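Local coordinates for neutral ceramidase (Pseudomonas aeruginosa, PDB 2ZWS), which hydrolyses the N-acyl linkage of ceramides to sphingosine and free fatty acid, and also catalyses the reverse synthesis, as a zinc-dependent secreted enzyme, at residues A76-K81 / R132-A137; A287-L292 / I433-F438; D515-Y518 / S522-D525. All coordinates share one frame; numbering follows the deposited sequence. Where two conformers were deposited one is given.

Contact 1 (A76-K81 / R132-A137)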
ATOM      1  N   ALA A  76     -17.117   8.537   4.379  1.00 14.17           N
ATOM      2  CA  ALA A  76     -18.221   9.409   3.996  1.00 14.92           C
ATOM      3  C   ALA A  76     -18.912   8.903   2.735  1.00 15.01           C
ATOM      4  O   ALA A  76     -20.144   8.897   2.661  1.00 15.96           O
ATOM      5  CB  ALA A  76     -17.712  10.843   3.790  1.00 15.43           C
ATOM      6  N   ARG A  77     -18.113   8.499   1.737  1.00 14.34           N
ATOM      7  CA  ARG A  77     -18.659   7.993   0.472  0.50 14.33           C
ATOM      8  C   ARG A  77     -19.481   6.737   0.685  1.00 15.11           C
ATOM      9  O   ARG A  77     -20.549   6.572   0.074  1.00 16.04           O
ATOM     10  CB  ARG A  77     -17.537   7.679  -0.519  0.50 14.75           C
ATOM     11  CG  ARG A  77     -16.857   8.911  -1.086  0.50 12.91           C
ATOM     12  CD  ARG A  77     -17.775   9.651  -2.063  0.50 15.78           C
ATOM     13  NE  ARG A  77     -17.005  10.507  -2.958  0.50 17.04           N
ATOM     14  CZ  ARG A  77     -16.444  11.660  -2.611  0.50 28.59           C
ATOM     15  NH1 ARG A  77     -16.547  12.123  -1.369  0.50 21.22           N
ATOM     16  NH2 ARG A  77     -15.767  12.361  -3.514  0.50 21.57           N
ATOM     17  N   LEU A  78     -18.981   5.846   1.535  1.00 14.66           N
ATOM     18  CA  LEU A  78     -19.714   4.606   1.829  1.00 15.53           C
ATOM     19  C   LEU A  78     -21.043   4.889   2.521  1.00 17.39           C
ATOM     20  O   LEU A  78     -22.063   4.239   2.230  1.00 18.71           O
ATOM     21  CB  LEU A  78     -18.867   3.629   2.650  1.00 15.59           C
ATOM     22  CG  LEU A  78     -17.681   3.019   1.887  1.00 14.44           C
ATOM     23  CD1 LEU A  78     -16.779   2.319   2.900  1.00 14.26           C
ATOM     24  CD2 LEU A  78     -18.144   2.103   0.714  1.00 14.65           C
ATOM     25  N   LYS A  79     -21.030   5.857   3.429  1.00 18.18           N
ATOM     26  CA  LYS A  79     -22.240   6.229   4.178  1.00 18.92           C
ATOM     27  C   LYS A  79     -23.264   6.901   3.286  1.00 20.00           C
ATOM     28  O   LYS A  79     -24.475   6.717   3.489  1.00 20.98           O
ATOM     29  CB  LYS A  79     -21.889   7.123   5.359  1.00 19.41           C
ATOM     30  CG  LYS A  79     -21.149   6.414   6.478  1.00 18.93           C
ATOM     31  CD  LYS A  79     -20.675   7.429   7.523  1.00 21.93           C
ATOM     32  CE  LYS A  79     -19.771   6.795   8.560  1.00 22.90           C
ATOM     33  NZ  LYS A  79     -19.242   7.818   9.526  1.00 24.66           N
ATOM     34  N   ALA A  80     -22.793   7.657   2.298  1.00 20.11           N
ATOM     35  CA  ALA A  80     -23.667   8.331   1.337  1.00 21.77           C
ATOM     36  C   ALA A  80     -24.364   7.337   0.413  1.00 23.49           C
ATOM     37  O   ALA A  80     -25.547   7.499   0.103  1.00 24.59           O
ATOM     38  CB  ALA A  80     -22.880   9.336   0.512  1.00 22.03           C
ATOM     39  N   LYS A  81     -23.640   6.306  -0.016  1.00 23.89           N
ATOM     40  CA  LYS A  81     -24.151   5.430  -1.059  1.00 25.35           C
ATOM     41  C   LYS A  81     -24.842   4.190  -0.484  1.00 25.43           C
ATOM     42  O   LYS A  81     -25.796   3.656  -1.097  1.00 26.33           O
ATOM     43  CB  LYS A  81     -23.050   5.069  -2.049  1.00 25.89           C
ATOM     44  CG  LYS A  81     -23.570   4.619  -3.408  1.00 28.47           C
ATOM     45  CD  LYS A  81     -22.520   4.767  -4.476  1.00 30.80           C
ATOM     46  CE  LYS A  81     -22.935   4.019  -5.729  1.00 31.46           C
ATOM     47  NZ  LYS A  81     -21.877   4.049  -6.769  1.00 31.89           N
ATOM     48  N   ARG A 132     -14.817   1.714  -5.152  1.00 11.24           N
ATOM     49  CA  ARG A 132     -15.203   0.814  -6.252  1.00 12.49           C
ATOM     50  C   ARG A 132     -14.848  -0.634  -5.902  1.00 12.19           C
ATOM     51  O   ARG A 132     -15.573  -1.555  -6.213  1.00 12.21           O
ATOM     52  CB  ARG A 132     -14.477   1.243  -7.516  1.00 13.76           C
ATOM     53  CG  ARG A 132     -14.979   0.581  -8.797  1.00 14.98           C
ATOM     54  CD  ARG A 132     -14.176   1.073 -10.064  1.00 16.77           C
ATOM     55  NE  ARG A 132     -13.809   2.489  -9.960  1.00 21.36           N
ATOM     56  CZ  ARG A 132     -12.566   2.975  -9.845  1.00 19.83           C
ATOM     57  NH1 ARG A 132     -11.469   2.179  -9.910  1.00 15.83           N
ATOM     58  NH2 ARG A 132     -12.425   4.290  -9.692  1.00 21.49           N
ATOM     59  N   SER A 133     -13.736  -0.845  -5.194  1.00 10.94           N
ATOM     60  CA  SER A 133     -13.345  -2.242  -4.842  1.00 11.88           C
ATOM     61  C   SER A 133     -14.383  -2.875  -3.898  1.00 11.05           C
ATOM     62  O   SER A 133     -14.715  -4.071  -4.021  1.00 10.81           O
ATOM     63  CB  SER A 133     -11.919  -2.303  -4.267  1.00 12.47           C
ATOM     64  OG  SER A 133     -11.877  -1.803  -2.956  1.00 12.00           O
ATOM     65  N   ILE A 134     -14.932  -2.067  -2.985  1.00 10.92           N
ATOM     66  CA  ILE A 134     -15.936  -2.543  -2.032  1.00 11.97           C
ATOM     67  C   ILE A 134     -17.242  -2.800  -2.743  1.00 12.63           C
ATOM     68  O   ILE A 134     -17.883  -3.820  -2.501  1.00 12.45           O
ATOM     69  CB  ILE A 134     -16.102  -1.535  -0.869  1.00 10.80           C
ATOM     70  CG1 ILE A 134     -14.811  -1.436  -0.024  1.00 10.06           C
ATOM     71  CG2 ILE A 134     -17.251  -1.922   0.096  1.00 12.66           C
ATOM     72  CD1 ILE A 134     -14.751  -0.198   0.951  1.00 11.85           C
ATOM     73  N   GLU A 135     -17.608  -1.906  -3.654  1.00 12.94           N
ATOM     74  CA  GLU A 135     -18.810  -2.088  -4.472  1.00 14.53           C
ATOM     75  C   GLU A 135     -18.736  -3.385  -5.267  1.00 14.04           C
ATOM     76  O   GLU A 135     -19.731  -4.139  -5.363  1.00 15.65           O
ATOM     77  CB  GLU A 135     -18.956  -0.901  -5.407  1.00 15.83           C
ATOM     78  CG  GLU A 135     -19.319   0.347  -4.667  1.00 18.57           C
ATOM     79  CD  GLU A 135     -19.473   1.539  -5.601  1.00 23.28           C
ATOM     80  OE1 GLU A 135     -18.797   1.589  -6.652  1.00 26.07           O
ATOM     81  OE2 GLU A 135     -20.265   2.433  -5.266  1.00 27.75           O
ATOM     82  N   ARG A 136     -17.563  -3.652  -5.846  1.00 13.16           N
ATOM     83  CA  ARG A 136     -17.377  -4.872  -6.610  1.00 13.76           C
ATOM     84  C   ARG A 136     -17.442  -6.098  -5.718  1.00 13.45           C
ATOM     85  O   ARG A 136     -18.075  -7.087  -6.075  1.00 14.13           O
ATOM     86  CB  ARG A 136     -16.080  -4.855  -7.413  1.00 14.10           C
ATOM     87  CG  ARG A 136     -16.124  -3.803  -8.486  1.00 14.19           C
ATOM     88  CD  ARG A 136     -14.790  -3.616  -9.182  1.00 14.28           C
ATOM     89  NE  ARG A 136     -14.975  -2.867 -10.431  1.00 17.47           N
ATOM     90  CZ  ARG A 136     -13.986  -2.541 -11.263  1.00 19.27           C
ATOM     91  NH1 ARG A 136     -12.730  -2.863 -10.975  1.00 19.14           N
ATOM     92  NH2 ARG A 136     -14.253  -1.870 -12.385  1.00 19.44           N
ATOM     93  N   ALA A 137     -16.793  -6.033  -4.561  1.00 13.34           N
ATOM     94  CA  ALA A 137     -16.815  -7.133  -3.620  1.00 13.59           C
ATOM     95  C   ALA A 137     -18.218  -7.455  -3.131  1.00 13.76           C
ATOM     96  O   ALA A 137     -18.609  -8.617  -3.122  1.00 14.37           O
ATOM     97  CB  ALA A 137     -15.869  -6.877  -2.450  1.00 13.30           C
TER
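Glu135 OE2 is gripped by Lys81, the last residue of helix 68-81, and by Tyr82 just after it. Lys81 NZ forms a salt bridge with it, and the Tyr82 hydroxyl makes a second hydrogen bond. NZ lies 2.7 Å from Glu135 OE2. It comes in on the syn side of that oxygen, 25° out of the carboxylate plane. The other oxygen, OE1 of Glu135, is 3.9 Å from Lys81 NZ, so the ammonium group is held by one oxygen and does not sit evenly between the two. Lys81 reaches across because its whole chain is stretched out, with CG turned opposite the backbone N (chi1 -158°). Glu135 is extended beyond CG as well, and the two chains cross at about a right angle. Lys81 is exposed and Glu135 partly so, which puts the ion pair at the outer side of the interface. The pair of bonds on OE2 probably favours the charged carboxylate.

Deeper in, Leu78 meets Ile134. Leu78 CD1 lies 3.8 Å from Ile134 CD1. The other Leu78 methyl, CD2, is 4.1 Å from the same Ile134 CD1 and 4.2 Å from Ile134 CG2. The end of the isoleucine therefore rests against both branches of the leucine. These side chains are buried, and both also touch Tyr86 in the loop after helix 68-81.

The contact is helix-to-helix packing between 68-81 and 120-138, with the nearest CA atoms, of Leu78 and Ile134, 9.0 Å apart. Helix 68-81 is the connection of a beta-alpha-beta unit, between the adjacent parallel strands 55-61 and 91-95. Helix 120-138 lies on the same sheet: Ile134 packs on Val57 and Val59 of strand 55-61, and Ser133 on Ala42 and Ala44 of strand 41-49.

Contact 2 (A287-L292 / I433-F438)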
ATOM      1  N   ALA A 287      -4.635 -25.638   4.519  1.00 17.67           N
ATOM      2  CA  ALA A 287      -5.964 -25.356   5.115  1.00 17.95           C
ATOM      3  C   ALA A 287      -5.969 -25.746   6.597  1.00 17.65           C
ATOM      4  O   ALA A 287      -6.684 -26.671   7.037  1.00 18.29           O
ATOM      5  CB  ALA A 287      -7.077 -26.080   4.348  1.00 17.54           C
ATOM      6  N   GLN A 288      -5.134 -25.063   7.361  1.00 17.13           N
ATOM      7  CA  GLN A 288      -4.699 -25.614   8.655  1.00 16.54           C
ATOM      8  C   GLN A 288      -5.816 -25.719   9.683  1.00 17.43           C
ATOM      9  O   GLN A 288      -5.946 -26.743  10.388  1.00 18.31           O
ATOM     10  CB  GLN A 288      -3.511 -24.826   9.218  1.00 16.87           C
ATOM     11  CG  GLN A 288      -2.253 -24.899   8.336  1.00 15.73           C
ATOM     12  CD  GLN A 288      -1.086 -24.069   8.845  1.00 16.43           C
ATOM     13  OE1 GLN A 288      -0.056 -23.943   8.167  1.00 21.46           O
ATOM     14  NE2 GLN A 288      -1.258 -23.450   9.985  1.00 13.80           N
ATOM     15  N   GLU A 289      -6.627 -24.674   9.767  1.00 17.41           N
ATOM     16  CA  GLU A 289      -7.642 -24.581  10.801  1.00 18.41           C
ATOM     17  C   GLU A 289      -8.853 -23.888  10.204  1.00 17.79           C
ATOM     18  O   GLU A 289      -8.709 -22.790   9.680  1.00 18.45           O
ATOM     19  CB  GLU A 289      -7.071 -23.689  11.892  1.00 20.07           C
ATOM     20  CG  GLU A 289      -7.855 -23.567  13.143  1.00 23.85           C
ATOM     21  CD  GLU A 289      -7.129 -22.676  14.118  1.00 26.80           C
ATOM     22  OE1 GLU A 289      -7.800 -22.039  14.946  1.00 28.82           O
ATOM     23  OE2 GLU A 289      -5.877 -22.622  14.049  1.00 28.26           O
ATOM     24  N   GLU A 290     -10.041 -24.482  10.274  1.00 16.28           N
ATOM     25  CA  GLU A 290     -11.226 -23.754   9.805  1.00 16.16           C
ATOM     26  C   GLU A 290     -11.587 -22.641  10.796  1.00 15.90           C
ATOM     27  O   GLU A 290     -11.608 -22.869  12.013  1.00 15.27           O
ATOM     28  CB  GLU A 290     -12.435 -24.666   9.566  1.00 16.67           C
ATOM     29  CG  GLU A 290     -13.594 -23.909   8.943  1.00 15.83           C
ATOM     30  CD  GLU A 290     -14.686 -24.796   8.408  1.00 17.26           C
ATOM     31  OE1 GLU A 290     -14.674 -26.010   8.721  1.00 20.60           O
ATOM     32  OE2 GLU A 290     -15.571 -24.259   7.706  1.00 17.34           O
ATOM     33  N   VAL A 291     -11.868 -21.455  10.264  1.00 15.22           N
ATOM     34  CA  VAL A 291     -12.355 -20.323  11.061  1.00 15.59           C
ATOM     35  C   VAL A 291     -13.857 -20.483  11.270  1.00 16.02           C
ATOM     36  O   VAL A 291     -14.618 -20.620  10.322  1.00 16.35           O
ATOM     37  CB  VAL A 291     -12.023 -18.999  10.356  1.00 15.86           C
ATOM     38  CG1 VAL A 291     -12.597 -17.789  11.120  1.00 16.61           C
ATOM     39  CG2 VAL A 291     -10.513 -18.864  10.190  1.00 16.04           C
ATOM     40  N   LEU A 292     -14.264 -20.498  12.533  1.00 16.06           N
ATOM     41  CA  LEU A 292     -15.659 -20.612  12.920  1.00 16.79           C
ATOM     42  C   LEU A 292     -15.988 -19.666  14.057  1.00 16.43           C
ATOM     43  O   LEU A 292     -15.158 -19.429  14.948  1.00 17.19           O
ATOM     44  CB  LEU A 292     -15.977 -22.047  13.370  1.00 17.25           C
ATOM     45  CG  LEU A 292     -15.793 -23.126  12.298  1.00 19.11           C
ATOM     46  CD1 LEU A 292     -15.886 -24.517  12.926  1.00 19.71           C
ATOM     47  CD2 LEU A 292     -16.797 -22.952  11.159  1.00 18.16           C
ATOM     48  N   ILE A 433     -10.458 -16.468  21.455  1.00 17.06           N
ATOM     49  CA  ILE A 433      -9.500 -16.072  20.415  1.00 16.41           C
ATOM     50  C   ILE A 433      -8.238 -16.925  20.504  1.00 16.75           C
ATOM     51  O   ILE A 433      -7.661 -17.094  21.585  1.00 17.84           O
ATOM     52  CB  ILE A 433      -9.126 -14.576  20.533  1.00 16.23           C
ATOM     53  CG1 ILE A 433     -10.369 -13.683  20.389  1.00 16.42           C
ATOM     54  CG2 ILE A 433      -8.053 -14.208  19.500  1.00 15.94           C
ATOM     55  CD1 ILE A 433     -11.209 -13.960  19.141  1.00 17.86           C
ATOM     56  N   ARG A 434      -7.789 -17.428  19.357  1.00 17.48           N
ATOM     57  CA  ARG A 434      -6.609 -18.288  19.305  0.70 17.88           C
ATOM     58  C   ARG A 434      -5.472 -17.735  18.447  1.00 17.67           C
ATOM     59  O   ARG A 434      -4.357 -18.215  18.515  1.00 18.00           O
ATOM     60  CB  ARG A 434      -7.003 -19.691  18.812  0.70 18.47           C
ATOM     61  CG  ARG A 434      -8.070 -20.399  19.698  0.70 20.29           C
ATOM     62  CD  ARG A 434      -7.502 -20.719  21.099  0.70 22.40           C
ATOM     63  NE  ARG A 434      -8.504 -21.230  22.051  0.70 23.61           N
ATOM     64  CZ  ARG A 434      -9.068 -20.520  23.034  0.70 24.30           C
ATOM     65  NH1 ARG A 434      -8.771 -19.233  23.235  0.70 20.25           N
ATOM     66  NH2 ARG A 434      -9.950 -21.108  23.840  0.70 26.52           N
ATOM     67  N   HIS A 435      -5.778 -16.744  17.618  1.00 17.00           N
ATOM     68  CA  HIS A 435      -4.757 -16.147  16.761  1.00 17.09           C
ATOM     69  C   HIS A 435      -5.005 -14.655  16.674  1.00 16.49           C
ATOM     70  O   HIS A 435      -6.144 -14.221  16.480  1.00 17.07           O
ATOM     71  CB  HIS A 435      -4.788 -16.753  15.356  1.00 17.74           C
ATOM     72  CG  HIS A 435      -4.617 -18.240  15.339  1.00 18.82           C
ATOM     73  ND1 HIS A 435      -3.406 -18.855  15.584  1.00 21.31           N
ATOM     74  CD2 HIS A 435      -5.504 -19.232  15.122  1.00 20.40           C
ATOM     75  CE1 HIS A 435      -3.557 -20.167  15.510  1.00 22.00           C
ATOM     76  NE2 HIS A 435      -4.824 -20.421  15.234  1.00 20.65           N
ATOM     77  N   VAL A 436      -3.951 -13.877  16.870  1.00 15.73           N
ATOM     78  CA  VAL A 436      -4.047 -12.418  16.761  1.00 15.21           C
ATOM     79  C   VAL A 436      -3.118 -11.972  15.647  1.00 15.78           C
ATOM     80  O   VAL A 436      -1.941 -12.284  15.666  1.00 15.87           O
ATOM     81  CB  VAL A 436      -3.657 -11.744  18.089  1.00 15.08           C
ATOM     82  CG1 VAL A 436      -3.664 -10.225  17.958  1.00 14.69           C
ATOM     83  CG2 VAL A 436      -4.600 -12.197  19.208  1.00 16.32           C
ATOM     84  N   VAL A 437      -3.682 -11.320  14.637  1.00 14.94           N
ATOM     85  CA  VAL A 437      -2.891 -10.833  13.510  1.00 15.41           C
ATOM     86  C   VAL A 437      -2.766  -9.309  13.632  1.00 14.27           C
ATOM     87  O   VAL A 437      -3.775  -8.617  13.775  1.00 14.63           O
ATOM     88  CB  VAL A 437      -3.556 -11.169  12.168  1.00 15.66           C
ATOM     89  CG1 VAL A 437      -2.760 -10.542  11.032  1.00 17.42           C
ATOM     90  CG2 VAL A 437      -3.609 -12.674  11.982  1.00 18.48           C
ATOM     91  N   PHE A 438      -1.537  -8.806  13.593  1.00 14.57           N
ATOM     92  CA  PHE A 438      -1.304  -7.383  13.745  1.00 13.19           C
ATOM     93  C   PHE A 438      -1.082  -6.772  12.367  1.00 13.37           C
ATOM     94  O   PHE A 438      -0.087  -7.069  11.746  1.00 15.10           O
ATOM     95  CB  PHE A 438      -0.070  -7.180  14.628  1.00 13.91           C
ATOM     96  CG  PHE A 438       0.208  -5.751  14.952  1.00 13.31           C
ATOM     97  CD1 PHE A 438      -0.252  -5.182  16.128  1.00 17.28           C
ATOM     98  CD2 PHE A 438       0.930  -4.955  14.059  1.00 13.63           C
ATOM     99  CE1 PHE A 438       0.002  -3.832  16.426  1.00 17.07           C
ATOM    100  CE2 PHE A 438       1.203  -3.611  14.354  1.00 15.22           C
ATOM    101  CZ  PHE A 438       0.725  -3.049  15.537  1.00 15.48           C
TER
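Glu289 and His435 form a histidine-carboxylate hydrogen bond that joins two beta sheets at the surface. His435 NE2 donates to Glu289 OE2 at 2.7 Å. The bond is bent, with an angle of 149° at the hydrogen. OE2 receives it on its syn side, somewhat out of the carboxylate plane. The carboxylate stands at the edge of the imidazole, near the ring plane, and the two planes are turned 50° apart. Glu289 OE1 lies farther off, 3.4 Å from His435 NE2.

The two side chains come from opposite directions. Glu289 is fully extended, with CG opposite the backbone N (chi1 -173°), and this carries its carboxylate across to the ring. His435 CG lies opposite its own carbonyl carbon. Together with the turn of the ring about the CB-CG bond, this presents NE2 to the glutamate.

Tyr148 of strand 142-152 supports both partners. Its ring stacks with the His435 ring, and its backbone is hydrogen-bonded to that of Glu289. Strand 289-291 pairs antiparallel with 142-152 in the large mixed sheet of the N-terminal part. His435 begins strand 435-439, an outermost strand of a separate four-stranded sheet. Its backbone bonds to Gln402 and Glu404 hold it beside the parallel strand 403-407. The histidine also touches Leu403, and Val291 packs on the same leucine. The contact lies away from the metal and substrate-binding sites and joins strands of the two sheets.

Further out, the residues just before strand 435-439 are held against helix 414-428. Ile433 touches Ser428 there, and Gln425 NE2 is hydrogen-bonded to Ile433 O.

Contact 3 (D515-Y518 / S522-D525); sequences DDPY and SFGD
Pro517 and Phe523 bring two loop pieces together, with their CA atoms 5.2 Å apart, where a type II beta turn runs from Ser522 to Asp525. Both belong to the loop before strand 526-528 in the C-terminal beta-sandwich part. Asp525 N closes the turn on Ser522 O at 3.0 Å. Gly524 takes the third position with positive phi (90°), where a side chain would crowd the preceding carbonyl oxygen.

The main side-chain contact is a proline-aromatic CH-pi interaction. Pro517 CG stands over the centre of one face of the Phe523 ring, 4.0 Å from the centroid and 12° off the ring normal. With CG opposite its carbonyl carbon (chi1 -70°), Phe523 swings its ring to the Asp516-Pro517 peptide, and CZ lies 3.5 Å from Pro517 N. Asp515 O is at the ring edge.

The Asp515 carboxylate turns to His548 N through OD1 and to Lys622 N and Asn551 ND2 through OD2. Pro517 packs on Val545 of strand 539-545 and Phe523 on Ala621 of strand 611-622, so the pair spans two sheets. Ala621 lies in the region required for correct folding. Ser522 N donates to Asp525 OD2 at 2.9 Å, from above the carboxylate plane.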
ATOM      1  N   ASP A 515      -0.504  20.315 -24.325  1.00 18.31           N
ATOM      2  CA  ASP A 515       0.251  19.378 -25.160  1.00 19.26           C
ATOM      3  C   ASP A 515       0.208  19.802 -26.614  1.00 19.61           C
ATOM      4  O   ASP A 515      -0.831  20.264 -27.110  1.00 20.60           O
ATOM      5  CB  ASP A 515      -0.364  17.980 -25.093  1.00 19.21           C
ATOM      6  CG  ASP A 515      -0.425  17.431 -23.682  1.00 19.68           C
ATOM      7  OD1 ASP A 515       0.620  16.992 -23.170  1.00 19.00           O
ATOM      8  OD2 ASP A 515      -1.521  17.430 -23.100  1.00 17.96           O
ATOM      9  N   ASP A 516       1.311  19.562 -27.307  1.00 19.17           N
ATOM     10  CA  ASP A 516       1.371  19.652 -28.756  1.00 20.42           C
ATOM     11  C   ASP A 516       2.049  18.391 -29.268  1.00 19.68           C
ATOM     12  O   ASP A 516       2.912  17.829 -28.571  1.00 19.70           O
ATOM     13  CB  ASP A 516       2.210  20.853 -29.165  1.00 21.66           C
ATOM     14  CG  ASP A 516       1.541  22.167 -28.828  1.00 23.54           C
ATOM     15  OD1 ASP A 516       2.070  22.877 -27.948  1.00 26.28           O
ATOM     16  OD2 ASP A 516       0.492  22.477 -29.439  1.00 27.52           O
ATOM     17  N   PRO A 517       1.702  17.958 -30.496  1.00 19.13           N
ATOM     18  CA  PRO A 517       2.418  16.839 -31.083  1.00 19.21           C
ATOM     19  C   PRO A 517       3.830  17.266 -31.474  1.00 18.44           C
ATOM     20  O   PRO A 517       4.153  18.472 -31.453  1.00 19.47           O
ATOM     21  CB  PRO A 517       1.606  16.486 -32.337  1.00 19.12           C
ATOM     22  CG  PRO A 517       0.436  17.442 -32.371  1.00 20.35           C
ATOM     23  CD  PRO A 517       0.677  18.523 -31.399  1.00 20.12           C
ATOM     24  N   TYR A 518       4.684  16.298 -31.792  1.00 18.37           N
ATOM     25  CA  TYR A 518       5.988  16.617 -32.373  1.00 18.45           C
ATOM     26  C   TYR A 518       5.713  17.444 -33.626  1.00 19.54           C
ATOM     27  O   TYR A 518       4.755  17.185 -34.351  1.00 19.61           O
ATOM     28  CB  TYR A 518       6.698  15.348 -32.824  1.00 17.95           C
ATOM     29  CG  TYR A 518       7.482  14.561 -31.788  1.00 17.37           C
ATOM     30  CD1 TYR A 518       8.726  14.044 -32.122  1.00 16.08           C
ATOM     31  CD2 TYR A 518       6.962  14.275 -30.518  1.00 15.68           C
ATOM     32  CE1 TYR A 518       9.462  13.288 -31.225  1.00 16.25           C
ATOM     33  CE2 TYR A 518       7.690  13.513 -29.599  1.00 17.28           C
ATOM     34  CZ  TYR A 518       8.932  13.025 -29.963  1.00 17.15           C
ATOM     35  OH  TYR A 518       9.672  12.267 -29.091  1.00 17.49           O
ATOM     36  N   SER A 522       1.427  13.982 -35.738  1.00 20.11           N
ATOM     37  CA  SER A 522       0.162  14.040 -35.006  0.50 19.89           C
ATOM     38  C   SER A 522       0.236  13.155 -33.768  1.00 19.44           C
ATOM     39  O   SER A 522       1.027  12.205 -33.731  1.00 19.50           O
ATOM     40  CB  SER A 522      -1.021  13.618 -35.888  0.50 20.73           C
ATOM     41  OG  SER A 522      -0.996  12.233 -36.196  0.50 22.41           O
ATOM     42  N   PHE A 523      -0.592  13.465 -32.772  1.00 18.74           N
ATOM     43  CA  PHE A 523      -0.660  12.615 -31.578  1.00 18.56           C
ATOM     44  C   PHE A 523      -0.935  11.175 -32.012  1.00 18.25           C
ATOM     45  O   PHE A 523      -1.778  10.941 -32.863  1.00 19.21           O
ATOM     46  CB  PHE A 523      -1.776  13.075 -30.632  1.00 17.81           C
ATOM     47  CG  PHE A 523      -1.512  14.373 -29.950  1.00 17.92           C
ATOM     48  CD1 PHE A 523      -0.421  14.527 -29.109  1.00 16.49           C
ATOM     49  CD2 PHE A 523      -2.375  15.459 -30.129  1.00 16.91           C
ATOM     50  CE1 PHE A 523      -0.167  15.745 -28.481  1.00 18.19           C
ATOM     51  CE2 PHE A 523      -2.128  16.683 -29.501  1.00 18.03           C
ATOM     52  CZ  PHE A 523      -1.035  16.812 -28.654  1.00 18.44           C
ATOM     53  N   GLY A 524      -0.263  10.192 -31.416  1.00 18.40           N
ATOM     54  CA  GLY A 524      -0.472   8.787 -31.801  1.00 17.90           C
ATOM     55  C   GLY A 524       0.439   8.266 -32.912  1.00 18.19           C
ATOM     56  O   GLY A 524       0.519   7.052 -33.152  1.00 18.16           O
ATOM     57  N   ASP A 525       1.161   9.169 -33.578  1.00 18.84           N
ATOM     58  CA  ASP A 525       2.096   8.737 -34.606  1.00 19.37           C
ATOM     59  C   ASP A 525       3.187   7.857 -33.988  1.00 19.10           C
ATOM     60  O   ASP A 525       3.649   8.098 -32.868  1.00 18.65           O
ATOM     61  CB  ASP A 525       2.725   9.945 -35.316  1.00 19.44           C
ATOM     62  CG  ASP A 525       1.811  10.562 -36.384  1.00 22.10           C
ATOM     63  OD1 ASP A 525       0.659  10.080 -36.585  1.00 24.75           O
ATOM     64  OD2 ASP A 525       2.267  11.536 -37.028  1.00 23.96           O
TER

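Contacts 1 and 2 lie in the N-terminal part of the protein, and contact 3 in the C-terminal part. They follow one another along the chain and do not touch. The centres of contacts 1 and 2 are about 28 Å apart, and those of contacts 1 and 3 about 38 Å. Contacts 2 and 3 lie on opposite sides of the chain's centre, about 56 Å apart between centres. Contact 1 lies near an inferred substrate-binding residue: the Leu78 side chain is about 8 Å from that of Asp87. Contacts 1 and 2 share one sheet: helix 120-138 packs on strands 5-13, 41-49 and 55-61, and strand 142-152 pairs with both 5-13 and 289-291.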